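Local atomic coordinates of metagenomic carboxyl esterase MGS0156 (Uncultured organism, PDB entry 5D8M), a protein that probably hydrolyses carboxylic esters, as a metagenomic carboxyl esterase whose parallel sheet and strand order are consistent with an alpha/beta-hydrolase fold. Residues R38-A43 and L328-R333; A43-H48 and P53-S58; D61-R66 and S321-A326; R244-A249 and A332-E337. One frame throughout, in Å; residues are numbered along the deposited sequence.

Contact 1: residues R38-A43 and L328-R333; sequences REIMTA and LEAIAR
I40 and A330 meet where helix 34-48 passes the C-terminal helix 324-338. The axes of the two short segments approach to 8.8 Å and their N-to-C directions differ by 131°, nearer antiparallel than parallel. Contact is intimate at the middle, where the CA atoms of M41 and A330 are 5.0 Å apart; a lone methyl on A330, directed at the other helix, is consistent with that spacing. With CG1 of I40 anti to the carbonyl carbon (chi1 -73°), the CG2 branch does the touching. It lies 3.8 Å from A330 CA and reaches on to the next turn, 4.1 Å from R333 CB, so this one methyl spans A330 and R333. From the next residue along, the selenomethionine M41 lays CB against A330 CB at 3.6 Å, and its extended chain then runs on toward Y322, A326 and L327. R333 adds only the base of its side chain. Its guanidinium turns back along its own helix and grips E329 side-on, NE and NH2 both ending on OE2, in the guanidinium plane; the NE to OE2 distance is 2.9 Å. R333 NH1 is bonded to the carbonyl of G81. No hydrogen bond joins the two segments: between them the contact is apolar packing, while E329 and R333 pair their charged ends to one side, E329 OE1 also reaching H48 farther along the chain.

Contact 2: residues A43-H48 and P53-S58; sequences AIMADH and PGDRSS
M45 and S58 have the nearest CA atoms across the two segments, 7.6 Å apart, one on helix 34-48 and the other in a segment without regular structure. The arrangement is a loop folding back on the helix it has just left: only four residues separate 43-48 from 53-58. G54 turns the chain with a positive phi of 78°, after which D55, R56 and S57 run extended past the helix. No backbone or side-chain hydrogen bond bridges the segments, and a single side chain carries the contact. The selenomethionine M45 points its CB at the loop, and the bend at its last torsion (chi3 76°) turns the terminal methyl toward D55 and R56. SE passes the CB of S58 at 4.5 Å. CE reaches R56, 4.3 Å from the side-chain CG. D55 runs past M45 in the opposite direction and brings its carboxylate alongside. Farther out, R56 directs its CB away from the helix, and its NH1 is bonded to the carbonyls of G62 and N296, while A326 and I63 also pack on M45. Nearby, H48 ND1 donates to the anti lone pair of D47 OD2 over 2.7 Å, nearly straight at 171° and in the ring plane; H48 NE2 is bonded to E329. The M45 methyl ends against two oxygens of the loop, CE standing 3.3 Å from R56 O and 3.5 Å from D55 OD1.

Contact 3: residues D61-R66 and S321-A326; sequences DGILWR and SYPRPA
Y322 donates its phenolic OH to the backbone carbonyl of I63, with OH and O 2.8 Å apart. The donor is tilted 31° from the carbonyl plane, and I63 O lies at the edge of the tyrosine ring, near the ring plane. Next to this bond, I63 CG2 rests on P323 CG at 3.9 Å, the two side chains crossing at about a right angle. A chi1 of 55° puts CG1 of I63 between the backbone N and the carbonyl carbon and CG2 anti to the carbonyl carbon, and it is CG2 that meets the proline. P323 is the centre of an inverse gamma turn, closed by R324 N to Y322 O at 2.8 Å, and also the N-cap residue of helix 324-338; one proline thus begins the C-terminal helix and receives the loop. Its CD also sits 3.2 Å above one face of the Y322 ring, toward the rim, which braces the ring from its own neighbour. On the other segment, D61 and R66 tie the loop together: R66 NE and NH2 take one carboxylate oxygen each, and R66 N donates to D61 OD1 over 2.8 Å. Backbone bonds of I63 with N296 and of W65 with Y294 hold that loop from outside, while P295 and A297 pack against Y322.

Contact 4: residues R244-A249 and A332-E337; sequences RYYSLA and ARYVEE
Y246 projects from strand 244-248 toward V335 and Y334 of helix 324-338, its CA 8.4 Å from that of V335. CB leaves the strand in the direction of the helix, and CG, anti to the carbonyl carbon (chi1 -50°), carries the ring up to two helix side chains. Over one face comes V335, whose CG2 is 4.0 Å from both CD1 and CE1 of the tyrosine. That methyl stands 4.0 Å from the ring centroid and only 14° off the normal, the geometry of a CH-pi contact. Along the CD2-CE2 side the ring meets Y334, with Y246 CE2 3.9 Å from Y334 CE1. Here CE2 comes in at the edge of the Y334 ring, near its plane, whereas Y334 CE1 approaches the Y246 ring obliquely, neither over its face nor at its edge. The layering is consistent with an alpha/beta-hydrolase fold: strand 244-248 runs parallel between strands 178-184 and 290-293, and the C-terminal helix covers this face of the sheet. V335 also rests on A180 and V182 of one neighbouring strand, Y334 on T290 and L292 of the other. At the far end of the ring CZ is still 4.2 Å from V335 CG2. The hydroxyl OH skirts V335 CG1, the branch anti to the backbone N, at 4.2 Å and finds its polar partner farther along, in a hydrogen bond with D338 OD2.

Overall arrangement
From the N terminus, the first helix used by these contacts is 34-48, which serves contacts 1 and 2. Contact 2 closes at once, over four intervening residues, as the following loop turns back on the helix. Farther along that loop, 61-66 waits for 321-326, so contact 3 closes a span of 254 residues and follows contact 2 in series. Both are nested inside contact 1, which ends on 328-333. Contact 4 opens at strand 244-248, inside the span of contact 3, and closes beyond it, so the two cross; with contact 1 it shares A332 and R333. Helix 324-338 thereby joins helix 34-48, the loop after it and the central sheet.

Contact 1: residues R38-A43 and L328-R333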
loop_
_atom_site.group_PDB
_atom_site.type_symbol
_atom_site.label_atom_id
_atom_site.label_comp_id
_atom_site.label_asym_id
_atom_site.label_seq_id
_atom_site.Cartn_x
_atom_site.Cartn_y
_atom_site.Cartn_z
ATOM N N ARG A 38 -5.752 5.603 14.983
ATOM C CA ARG A 38 -6.115 4.516 15.914
ATOM C C ARG A 38 -7.501 4.748 16.523
ATOM O O ARG A 38 -8.327 3.835 16.622
ATOM C CB ARG A 38 -5.081 4.373 17.047
ATOM C CG ARG A 38 -5.477 3.325 18.106
ATOM C CD ARG A 38 -4.443 3.200 19.252
ATOM N NE ARG A 38 -3.082 2.966 18.744
ATOM C CZ ARG A 38 -2.593 1.787 18.373
ATOM N NH1 ARG A 38 -3.341 0.700 18.458
ATOM N NH2 ARG A 38 -1.343 1.699 17.920
ATOM N N GLU A 39 -7.743 5.990 16.909
ATOM C CA GLU A 39 -9.003 6.398 17.487
ATOM C C GLU A 39 -10.180 6.130 16.541
ATOM O O GLU A 39 -11.198 5.577 16.942
ATOM C CB GLU A 39 -8.913 7.883 17.837
ATOM C CG GLU A 39 -10.052 8.458 18.662
ATOM C CD GLU A 39 -9.719 9.866 19.109
ATOM O OE1 GLU A 39 -8.769 10.456 18.546
ATOM O OE2 GLU A 39 -10.370 10.370 20.045
ATOM N N ILE A 40 -10.031 6.546 15.288
ATOM C CA ILE A 40 -11.049 6.334 14.269
ATOM C C ILE A 40 -11.278 4.847 14.011
ATOM O O ILE A 40 -12.427 4.376 14.020
ATOM C CB ILE A 40 -10.655 7.040 12.962
ATOM C CG1 ILE A 40 -10.821 8.554 13.139
ATOM C CG2 ILE A 40 -11.494 6.528 11.785
ATOM C CD1 ILE A 40 -10.303 9.376 11.949
HETATM N N MSE A 41 -10.198 4.095 13.805
HETATM C CA MSE A 41 -10.356 2.682 13.448
HETATM C C MSE A 41 -10.960 1.907 14.620
HETATM O O MSE A 41 -11.845 1.063 14.447
HETATM C CB MSE A 41 -9.023 2.070 13.015
HETATM C CG MSE A 41 -9.161 0.693 12.387
HETATM SE SE MSE A 41 -7.499 0.068 11.576
HETATM C CE MSE A 41 -8.096 -1.779 11.187
ATOM N N THR A 42 -10.521 2.242 15.821
ATOM C CA THR A 42 -11.020 1.602 17.026
ATOM C C THR A 42 -12.535 1.831 17.251
ATOM O O THR A 42 -13.267 0.892 17.592
ATOM C CB THR A 42 -10.207 2.091 18.251
ATOM O OG1 THR A 42 -8.839 1.677 18.093
ATOM C CG2 THR A 42 -10.766 1.522 19.543
ATOM N N ALA A 43 -12.993 3.068 17.047
ATOM C CA ALA A 43 -14.411 3.423 17.155
ATOM C C ALA A 43 -15.252 2.736 16.085
ATOM O O ALA A 43 -16.367 2.285 16.363
ATOM C CB ALA A 43 -14.591 4.946 17.066
ATOM N N LEU A 328 -9.973 0.104 5.674
ATOM C CA LEU A 328 -10.306 0.947 4.532
ATOM C C LEU A 328 -11.308 2.043 4.932
ATOM O O LEU A 328 -11.184 3.185 4.495
ATOM C CB LEU A 328 -10.876 0.115 3.386
ATOM C CG LEU A 328 -11.070 0.828 2.046
ATOM C CD1 LEU A 328 -9.714 1.310 1.505
ATOM C CD2 LEU A 328 -11.765 -0.098 1.025
ATOM N N GLU A 329 -12.304 1.689 5.745
ATOM C CA GLU A 329 -13.218 2.686 6.254
ATOM C C GLU A 329 -12.510 3.744 7.116
ATOM O O GLU A 329 -12.792 4.941 6.989
ATOM C CB GLU A 329 -14.355 2.020 7.043
ATOM C CG GLU A 329 -15.468 3.006 7.370
ATOM C CD GLU A 329 -16.503 2.463 8.353
ATOM O OE1 GLU A 329 -16.755 1.221 8.380
ATOM O OE2 GLU A 329 -17.063 3.287 9.117
ATOM N N ALA A 330 -11.587 3.321 7.978
ATOM C CA ALA A 330 -10.822 4.273 8.778
ATOM C C ALA A 330 -9.997 5.201 7.882
ATOM O O ALA A 330 -9.925 6.415 8.125
ATOM C CB ALA A 330 -9.900 3.528 9.793
ATOM N N ILE A 331 -9.380 4.632 6.853
ATOM C CA ILE A 331 -8.633 5.443 5.897
ATOM C C ILE A 331 -9.540 6.521 5.287
ATOM O O ILE A 331 -9.192 7.701 5.334
ATOM C CB ILE A 331 -8.027 4.574 4.773
ATOM C CG1 ILE A 331 -6.882 3.710 5.319
ATOM C CG2 ILE A 331 -7.600 5.431 3.551
ATOM C CD1 ILE A 331 -6.517 2.594 4.343
ATOM N N ALA A 332 -10.684 6.112 4.736
ATOM C CA ALA A 332 -11.636 7.040 4.122
ATOM C C ALA A 332 -12.078 8.138 5.080
ATOM O O ALA A 332 -12.177 9.291 4.690
ATOM C CB ALA A 332 -12.886 6.280 3.586
ATOM N N ARG A 333 -12.395 7.769 6.318
ATOM C CA ARG A 333 -12.878 8.735 7.296
ATOM C C ARG A 333 -11.772 9.681 7.763
ATOM O O ARG A 333 -12.037 10.866 7.985
ATOM C CB ARG A 333 -13.513 8.025 8.503
ATOM C CG ARG A 333 -14.824 7.297 8.145
ATOM C CD ARG A 333 -15.637 7.046 9.386
ATOM N NE ARG A 333 -16.746 6.119 9.180
ATOM C CZ ARG A 333 -17.971 6.478 8.812
ATOM N NH1 ARG A 333 -18.271 7.763 8.582
ATOM N NH2 ARG A 333 -18.899 5.545 8.683
#

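Contact 2: residues A43-H48 and P53-S58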
loop_
_atom_site.group_PDB
_atom_site.type_symbol
_atom_site.label_atom_id
_atom_site.label_comp_id
_atom_site.label_asym_id
_atom_site.label_seq_id
_atom_site.Cartn_x
_atom_site.Cartn_y
_atom_site.Cartn_z
ATOM N N ALA A 43 -12.993 3.068 17.047
ATOM C CA ALA A 43 -14.411 3.423 17.155
ATOM C C ALA A 43 -15.252 2.736 16.085
ATOM O O ALA A 43 -16.367 2.285 16.363
ATOM C CB ALA A 43 -14.591 4.946 17.066
ATOM N N ILE A 44 -14.705 2.647 14.866
ATOM C CA ILE A 44 -15.387 1.965 13.764
ATOM C C ILE A 44 -15.692 0.520 14.144
ATOM O O ILE A 44 -16.811 0.034 13.961
ATOM C CB ILE A 44 -14.542 2.022 12.453
ATOM C CG1 ILE A 44 -14.672 3.417 11.824
ATOM C CG2 ILE A 44 -14.988 0.951 11.448
ATOM C CD1 ILE A 44 -13.819 3.620 10.599
HETATM N N MSE A 45 -14.698 -0.156 14.702
HETATM C CA MSE A 45 -14.864 -1.555 15.045
HETATM C C MSE A 45 -15.748 -1.726 16.260
HETATM O O MSE A 45 -16.466 -2.715 16.353
HETATM C CB MSE A 45 -13.506 -2.199 15.264
HETATM C CG MSE A 45 -12.680 -2.150 13.990
HETATM SE SE MSE A 45 -10.873 -2.811 14.181
HETATM C CE MSE A 45 -11.269 -4.727 14.200
ATOM N N ALA A 46 -15.710 -0.777 17.192
ATOM C CA ALA A 46 -16.610 -0.881 18.337
ATOM C C ALA A 46 -18.046 -0.651 17.863
ATOM O O ALA A 46 -18.980 -1.241 18.392
ATOM C CB ALA A 46 -16.229 0.108 19.448
ATOM N N ASP A 47 -18.212 0.196 16.853
ATOM C CA ASP A 47 -19.549 0.580 16.394
ATOM C C ASP A 47 -20.219 -0.456 15.474
ATOM O O ASP A 47 -21.409 -0.702 15.593
ATOM C CB ASP A 47 -19.492 1.925 15.662
ATOM C CG ASP A 47 -20.861 2.367 15.146
ATOM O OD1 ASP A 47 -21.623 2.949 15.944
ATOM O OD2 ASP A 47 -21.184 2.134 13.961
ATOM N N HIS A 48 -19.486 -1.020 14.518
ATOM C CA HIS A 48 -20.108 -1.968 13.592
ATOM C C HIS A 48 -19.109 -2.987 13.056
ATOM O O HIS A 48 -19.255 -3.469 11.937
ATOM C CB HIS A 48 -20.803 -1.229 12.425
ATOM C CG HIS A 48 -19.907 -0.300 11.651
ATOM N ND1 HIS A 48 -19.759 1.037 11.967
ATOM C CD2 HIS A 48 -19.140 -0.511 10.551
ATOM C CE1 HIS A 48 -18.921 1.600 11.113
ATOM N NE2 HIS A 48 -18.540 0.687 10.237
ATOM N N PRO A 53 -15.662 -8.762 7.771
ATOM C CA PRO A 53 -14.611 -9.762 7.562
ATOM C C PRO A 53 -13.328 -9.372 8.279
ATOM O O PRO A 53 -12.938 -8.190 8.249
ATOM C CB PRO A 53 -14.414 -9.756 6.045
ATOM C CG PRO A 53 -15.744 -9.326 5.516
ATOM C CD PRO A 53 -16.307 -8.351 6.510
ATOM N N GLY A 54 -12.688 -10.354 8.915
ATOM C CA GLY A 54 -11.417 -10.144 9.582
ATOM C C GLY A 54 -11.484 -9.464 10.945
ATOM O O GLY A 54 -10.439 -9.133 11.512
ATOM N N ASP A 55 -12.692 -9.241 11.472
ATOM C CA ASP A 55 -12.853 -8.627 12.796
ATOM C C ASP A 55 -11.961 -9.308 13.846
ATOM O O ASP A 55 -11.821 -10.535 13.863
ATOM C CB ASP A 55 -14.309 -8.688 13.258
ATOM C CG ASP A 55 -14.570 -7.831 14.514
ATOM O OD1 ASP A 55 -14.199 -6.632 14.521
ATOM O OD2 ASP A 55 -15.161 -8.349 15.488
ATOM N N ARG A 56 -11.366 -8.498 14.716
ATOM C CA ARG A 56 -10.493 -8.978 15.785
ATOM C C ARG A 56 -10.489 -7.918 16.880
ATOM O O ARG A 56 -11.037 -6.826 16.690
ATOM C CB ARG A 56 -9.066 -9.218 15.272
ATOM C CG ARG A 56 -8.424 -7.961 14.685
ATOM C CD ARG A 56 -6.890 -8.088 14.517
ATOM N NE ARG A 56 -6.518 -9.032 13.472
ATOM C CZ ARG A 56 -5.288 -9.179 12.983
ATOM N NH1 ARG A 56 -4.270 -8.444 13.447
ATOM N NH2 ARG A 56 -5.078 -10.072 12.027
ATOM N N SER A 57 -9.864 -8.212 18.013
ATOM C CA SER A 57 -9.789 -7.208 19.069
ATOM C C SER A 57 -8.898 -6.065 18.625
ATOM O O SER A 57 -7.873 -6.299 17.985
ATOM C CB SER A 57 -9.260 -7.797 20.369
ATOM O OG SER A 57 -9.126 -6.764 21.337
ATOM N N SER A 58 -9.286 -4.838 18.964
ATOM C CA SER A 58 -8.471 -3.660 18.659
ATOM C C SER A 58 -7.494 -3.299 19.794
ATOM O O SER A 58 -6.649 -2.404 19.637
ATOM C CB SER A 58 -9.369 -2.454 18.356
ATOM O OG SER A 58 -10.144 -2.131 19.490
#

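Contact 3: residues D61-R66 and S321-A326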
loop_
_atom_site.group_PDB
_atom_site.type_symbol
_atom_site.label_atom_id
_atom_site.label_comp_id
_atom_site.label_asym_id
_atom_site.label_seq_id
_atom_site.Cartn_x
_atom_site.Cartn_y
_atom_site.Cartn_z
ATOM N N ASP A 61 -1.788 -4.128 20.486
ATOM C CA ASP A 61 -1.199 -4.104 19.159
ATOM C C ASP A 61 -2.059 -4.890 18.169
ATOM O O ASP A 61 -1.670 -5.054 17.018
ATOM C CB ASP A 61 0.222 -4.688 19.195
ATOM C CG ASP A 61 1.146 -3.927 20.116
ATOM O OD1 ASP A 61 1.277 -2.684 19.955
ATOM O OD2 ASP A 61 1.736 -4.579 21.009
ATOM N N GLY A 62 -3.223 -5.362 18.627
ATOM C CA GLY A 62 -4.128 -6.176 17.823
ATOM C C GLY A 62 -4.392 -5.719 16.385
ATOM O O GLY A 62 -4.295 -6.508 15.452
ATOM N N ILE A 63 -4.741 -4.454 16.196
ATOM C CA ILE A 63 -4.922 -3.954 14.839
ATOM C C ILE A 63 -3.767 -3.069 14.374
ATOM O O ILE A 63 -3.379 -3.111 13.202
ATOM C CB ILE A 63 -6.255 -3.172 14.673
ATOM C CG1 ILE A 63 -6.382 -2.036 15.701
ATOM C CG2 ILE A 63 -7.445 -4.152 14.746
ATOM C CD1 ILE A 63 -7.531 -0.998 15.399
ATOM N N LEU A 64 -3.216 -2.281 15.288
ATOM C CA LEU A 64 -2.174 -1.308 14.955
ATOM C C LEU A 64 -1.101 -1.315 16.006
ATOM O O LEU A 64 -1.394 -1.095 17.182
ATOM C CB LEU A 64 -2.760 0.098 14.854
ATOM C CG LEU A 64 -3.814 0.336 13.776
ATOM C CD1 LEU A 64 -4.598 1.620 14.095
ATOM C CD2 LEU A 64 -3.121 0.459 12.392
ATOM N N TRP A 65 0.137 -1.568 15.587
ATOM C CA TRP A 65 1.262 -1.614 16.521
ATOM C C TRP A 65 1.406 -0.292 17.230
ATOM O O TRP A 65 1.195 0.762 16.630
ATOM C CB TRP A 65 2.575 -1.939 15.804
ATOM C CG TRP A 65 2.680 -3.353 15.365
ATOM C CD1 TRP A 65 2.465 -3.841 14.105
ATOM C CD2 TRP A 65 3.018 -4.477 16.180
ATOM N NE1 TRP A 65 2.661 -5.201 14.085
ATOM C CE2 TRP A 65 2.991 -5.619 15.349
ATOM C CE3 TRP A 65 3.341 -4.634 17.535
ATOM C CZ2 TRP A 65 3.285 -6.894 15.822
ATOM C CZ3 TRP A 65 3.631 -5.914 18.006
ATOM C CH2 TRP A 65 3.598 -7.026 17.149
ATOM N N ARG A 66 1.771 -0.361 18.507
ATOM C CA ARG A 66 2.067 0.824 19.290
ATOM C C ARG A 66 3.557 1.109 19.287
ATOM O O ARG A 66 4.253 0.682 20.193
ATOM C CB ARG A 66 1.612 0.648 20.743
ATOM C CG ARG A 66 0.134 0.412 20.929
ATOM C CD ARG A 66 -0.167 -0.155 22.316
ATOM N NE ARG A 66 0.271 -1.544 22.436
ATOM C CZ ARG A 66 0.121 -2.292 23.528
ATOM N NH1 ARG A 66 -0.461 -1.786 24.608
ATOM N NH2 ARG A 66 0.545 -3.552 23.538
ATOM N N SER A 321 -5.788 -13.298 7.448
ATOM C CA SER A 321 -6.853 -12.655 8.214
ATOM C C SER A 321 -6.406 -11.309 8.783
ATOM O O SER A 321 -5.396 -11.223 9.484
ATOM C CB SER A 321 -7.324 -13.567 9.346
ATOM O OG SER A 321 -7.909 -14.739 8.821
ATOM N N TYR A 322 -7.163 -10.264 8.459
ATOM C CA TYR A 322 -6.939 -8.926 8.995
ATOM C C TYR A 322 -8.231 -8.134 8.759
ATOM O O TYR A 322 -8.927 -8.386 7.777
ATOM C CB TYR A 322 -5.744 -8.211 8.326
ATOM C CG TYR A 322 -5.460 -6.885 8.981
ATOM C CD1 TYR A 322 -4.753 -6.820 10.190
ATOM C CD2 TYR A 322 -5.943 -5.699 8.435
ATOM C CE1 TYR A 322 -4.520 -5.609 10.815
ATOM C CE2 TYR A 322 -5.725 -4.486 9.066
ATOM C CZ TYR A 322 -5.018 -4.449 10.243
ATOM O OH TYR A 322 -4.825 -3.243 10.849
ATOM N N PRO A 323 -8.566 -7.177 9.648
ATOM C CA PRO A 323 -9.803 -6.404 9.398
ATOM C C PRO A 323 -9.653 -5.333 8.313
ATOM O O PRO A 323 -9.708 -4.131 8.607
ATOM C CB PRO A 323 -10.099 -5.758 10.760
ATOM C CG PRO A 323 -8.767 -5.677 11.445
ATOM C CD PRO A 323 -8.048 -6.952 11.008
ATOM N N ARG A 324 -9.469 -5.770 7.069
ATOM C CA ARG A 324 -9.380 -4.846 5.917
ATOM C C ARG A 324 -10.583 -3.877 5.775
ATOM O O ARG A 324 -10.361 -2.693 5.494
ATOM C CB ARG A 324 -9.179 -5.659 4.605
ATOM C CG ARG A 324 -7.792 -6.385 4.540
ATOM C CD ARG A 324 -7.669 -7.275 3.297
ATOM N NE ARG A 324 -8.564 -8.439 3.370
ATOM C CZ ARG A 324 -8.226 -9.589 3.945
ATOM N NH1 ARG A 324 -9.084 -10.595 3.974
ATOM N NH2 ARG A 324 -7.026 -9.726 4.489
ATOM N N PRO A 325 -11.842 -4.343 5.985
ATOM C CA PRO A 325 -12.940 -3.373 5.866
ATOM C C PRO A 325 -12.819 -2.228 6.851
ATOM O O PRO A 325 -13.015 -1.071 6.461
ATOM C CB PRO A 325 -14.191 -4.203 6.176
ATOM C CG PRO A 325 -13.791 -5.629 5.801
ATOM C CD PRO A 325 -12.357 -5.708 6.241
ATOM N N ALA A 326 -12.494 -2.542 8.103
ATOM C CA ALA A 326 -12.348 -1.496 9.105
ATOM C C ALA A 326 -11.194 -0.573 8.734
ATOM O O ALA A 326 -11.296 0.656 8.889
ATOM C CB ALA A 326 -12.134 -2.088 10.463
#

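Contact 4: residues R244-A249 and A332-E337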
loop_
_atom_site.group_PDB
_atom_site.type_symbol
_atom_site.label_atom_id
_atom_site.label_comp_id
_atom_site.label_asym_id
_atom_site.label_seq_id
_atom_site.Cartn_x
_atom_site.Cartn_y
_atom_site.Cartn_z
ATOM N N ARG A 244 -2.432 15.547 -0.941
ATOM C CA ARG A 244 -2.033 15.115 0.397
ATOM C C ARG A 244 -1.624 13.641 0.387
ATOM O O ARG A 244 -2.282 12.824 -0.249
ATOM C CB ARG A 244 -3.162 15.338 1.386
ATOM C CG ARG A 244 -3.745 16.741 1.323
ATOM C CD ARG A 244 -3.082 17.664 2.286
ATOM N NE ARG A 244 -3.919 17.827 3.472
ATOM C CZ ARG A 244 -4.906 18.714 3.590
ATOM N NH1 ARG A 244 -5.192 19.555 2.597
ATOM N NH2 ARG A 244 -5.607 18.760 4.715
ATOM N N TYR A 245 -0.555 13.303 1.104
ATOM C CA TYR A 245 -0.062 11.930 1.127
ATOM C C TYR A 245 -0.194 11.331 2.521
ATOM O O TYR A 245 0.015 12.018 3.533
ATOM C CB TYR A 245 1.399 11.883 0.648
ATOM C CG TYR A 245 1.563 12.546 -0.700
ATOM C CD1 TYR A 245 1.307 11.849 -1.872
ATOM C CD2 TYR A 245 1.936 13.879 -0.801
ATOM C CE1 TYR A 245 1.430 12.462 -3.107
ATOM C CE2 TYR A 245 2.063 14.498 -2.028
ATOM C CZ TYR A 245 1.809 13.789 -3.180
ATOM O OH TYR A 245 1.946 14.421 -4.416
ATOM N N TYR A 246 -0.548 10.052 2.559
ATOM C CA TYR A 246 -0.747 9.338 3.806
ATOM C C TYR A 246 -0.163 7.951 3.673
ATOM O O TYR A 246 -0.257 7.344 2.602
ATOM C CB TYR A 246 -2.241 9.232 4.162
ATOM C CG TYR A 246 -3.000 10.550 4.100
ATOM C CD1 TYR A 246 -3.513 11.018 2.895
ATOM C CD2 TYR A 246 -3.231 11.297 5.250
ATOM C CE1 TYR A 246 -4.230 12.226 2.830
ATOM C CE2 TYR A 246 -3.944 12.491 5.201
ATOM C CZ TYR A 246 -4.433 12.949 3.987
ATOM O OH TYR A 246 -5.145 14.103 3.931
ATOM N N SER A 247 0.413 7.422 4.752
ATOM C CA SER A 247 1.045 6.107 4.647
ATOM C C SER A 247 0.727 5.226 5.853
ATOM O O SER A 247 0.718 5.701 7.009
ATOM C CB SER A 247 2.573 6.251 4.515
ATOM O OG SER A 247 2.933 7.045 3.382
ATOM N N LEU A 248 0.498 3.951 5.550
ATOM C CA LEU A 248 0.410 2.859 6.511
ATOM C C LEU A 248 1.521 1.882 6.177
ATOM O O LEU A 248 1.670 1.502 5.019
ATOM C CB LEU A 248 -0.947 2.165 6.436
ATOM C CG LEU A 248 -2.122 2.985 6.965
ATOM C CD1 LEU A 248 -3.410 2.495 6.295
ATOM C CD2 LEU A 248 -2.239 2.823 8.473
ATOM N N ALA A 249 2.321 1.513 7.176
ATOM C CA ALA A 249 3.379 0.539 6.964
ATOM C C ALA A 249 3.137 -0.726 7.799
ATOM O O ALA A 249 3.211 -0.692 9.022
ATOM C CB ALA A 249 4.737 1.160 7.295
ATOM N N ALA A 332 -10.684 6.112 4.736
ATOM C CA ALA A 332 -11.636 7.040 4.122
ATOM C C ALA A 332 -12.078 8.138 5.080
ATOM O O ALA A 332 -12.177 9.291 4.690
ATOM C CB ALA A 332 -12.886 6.280 3.586
ATOM N N ARG A 333 -12.395 7.769 6.318
ATOM C CA ARG A 333 -12.878 8.735 7.296
ATOM C C ARG A 333 -11.772 9.681 7.763
ATOM O O ARG A 333 -12.037 10.866 7.985
ATOM C CB ARG A 333 -13.513 8.025 8.503
ATOM C CG ARG A 333 -14.824 7.297 8.145
ATOM C CD ARG A 333 -15.637 7.046 9.386
ATOM N NE ARG A 333 -16.746 6.119 9.180
ATOM C CZ ARG A 333 -17.971 6.478 8.812
ATOM N NH1 ARG A 333 -18.271 7.763 8.582
ATOM N NH2 ARG A 333 -18.899 5.545 8.683
ATOM N N TYR A 334 -10.547 9.169 7.905
ATOM C CA TYR A 334 -9.406 10.016 8.306
ATOM C C TYR A 334 -9.146 11.056 7.221
ATOM O O TYR A 334 -8.994 12.250 7.507
ATOM C CB TYR A 334 -8.118 9.186 8.555
ATOM C CG TYR A 334 -6.978 10.031 9.098
ATOM C CD1 TYR A 334 -6.250 10.887 8.262
ATOM C CD2 TYR A 334 -6.633 9.986 10.446
ATOM C CE1 TYR A 334 -5.227 11.680 8.757
ATOM C CE2 TYR A 334 -5.596 10.779 10.942
ATOM C CZ TYR A 334 -4.904 11.621 10.090
ATOM O OH TYR A 334 -3.901 12.421 10.574
ATOM N N VAL A 335 -9.086 10.610 5.969
ATOM C CA VAL A 335 -8.758 11.532 4.879
ATOM C C VAL A 335 -9.868 12.564 4.674
ATOM O O VAL A 335 -9.592 13.769 4.541
ATOM C CB VAL A 335 -8.474 10.770 3.554
ATOM C CG1 VAL A 335 -8.214 11.751 2.412
ATOM C CG2 VAL A 335 -7.267 9.861 3.734
ATOM N N GLU A 336 -11.126 12.122 4.697
ATOM C CA GLU A 336 -12.233 13.082 4.611
ATOM C C GLU A 336 -12.160 14.123 5.729
ATOM O O GLU A 336 -12.361 15.321 5.500
ATOM C CB GLU A 336 -13.592 12.386 4.665
ATOM C CG GLU A 336 -14.754 13.408 4.663
ATOM C CD GLU A 336 -16.125 12.760 4.724
ATOM O OE1 GLU A 336 -16.250 11.552 4.387
ATOM O OE2 GLU A 336 -17.083 13.470 5.094
ATOM N N GLU A 337 -11.863 13.669 6.938
ATOM C CA GLU A 337 -11.707 14.582 8.061
ATOM C C GLU A 337 -10.512 15.511 7.841
ATOM O O GLU A 337 -10.599 16.714 8.096
ATOM C CB GLU A 337 -11.540 13.805 9.368
ATOM C CG GLU A 337 -11.356 14.687 10.617
ATOM C CD GLU A 337 -11.280 13.872 11.907
ATOM O OE1 GLU A 337 -10.188 13.343 12.215
ATOM O OE2 GLU A 337 -12.313 13.754 12.611
#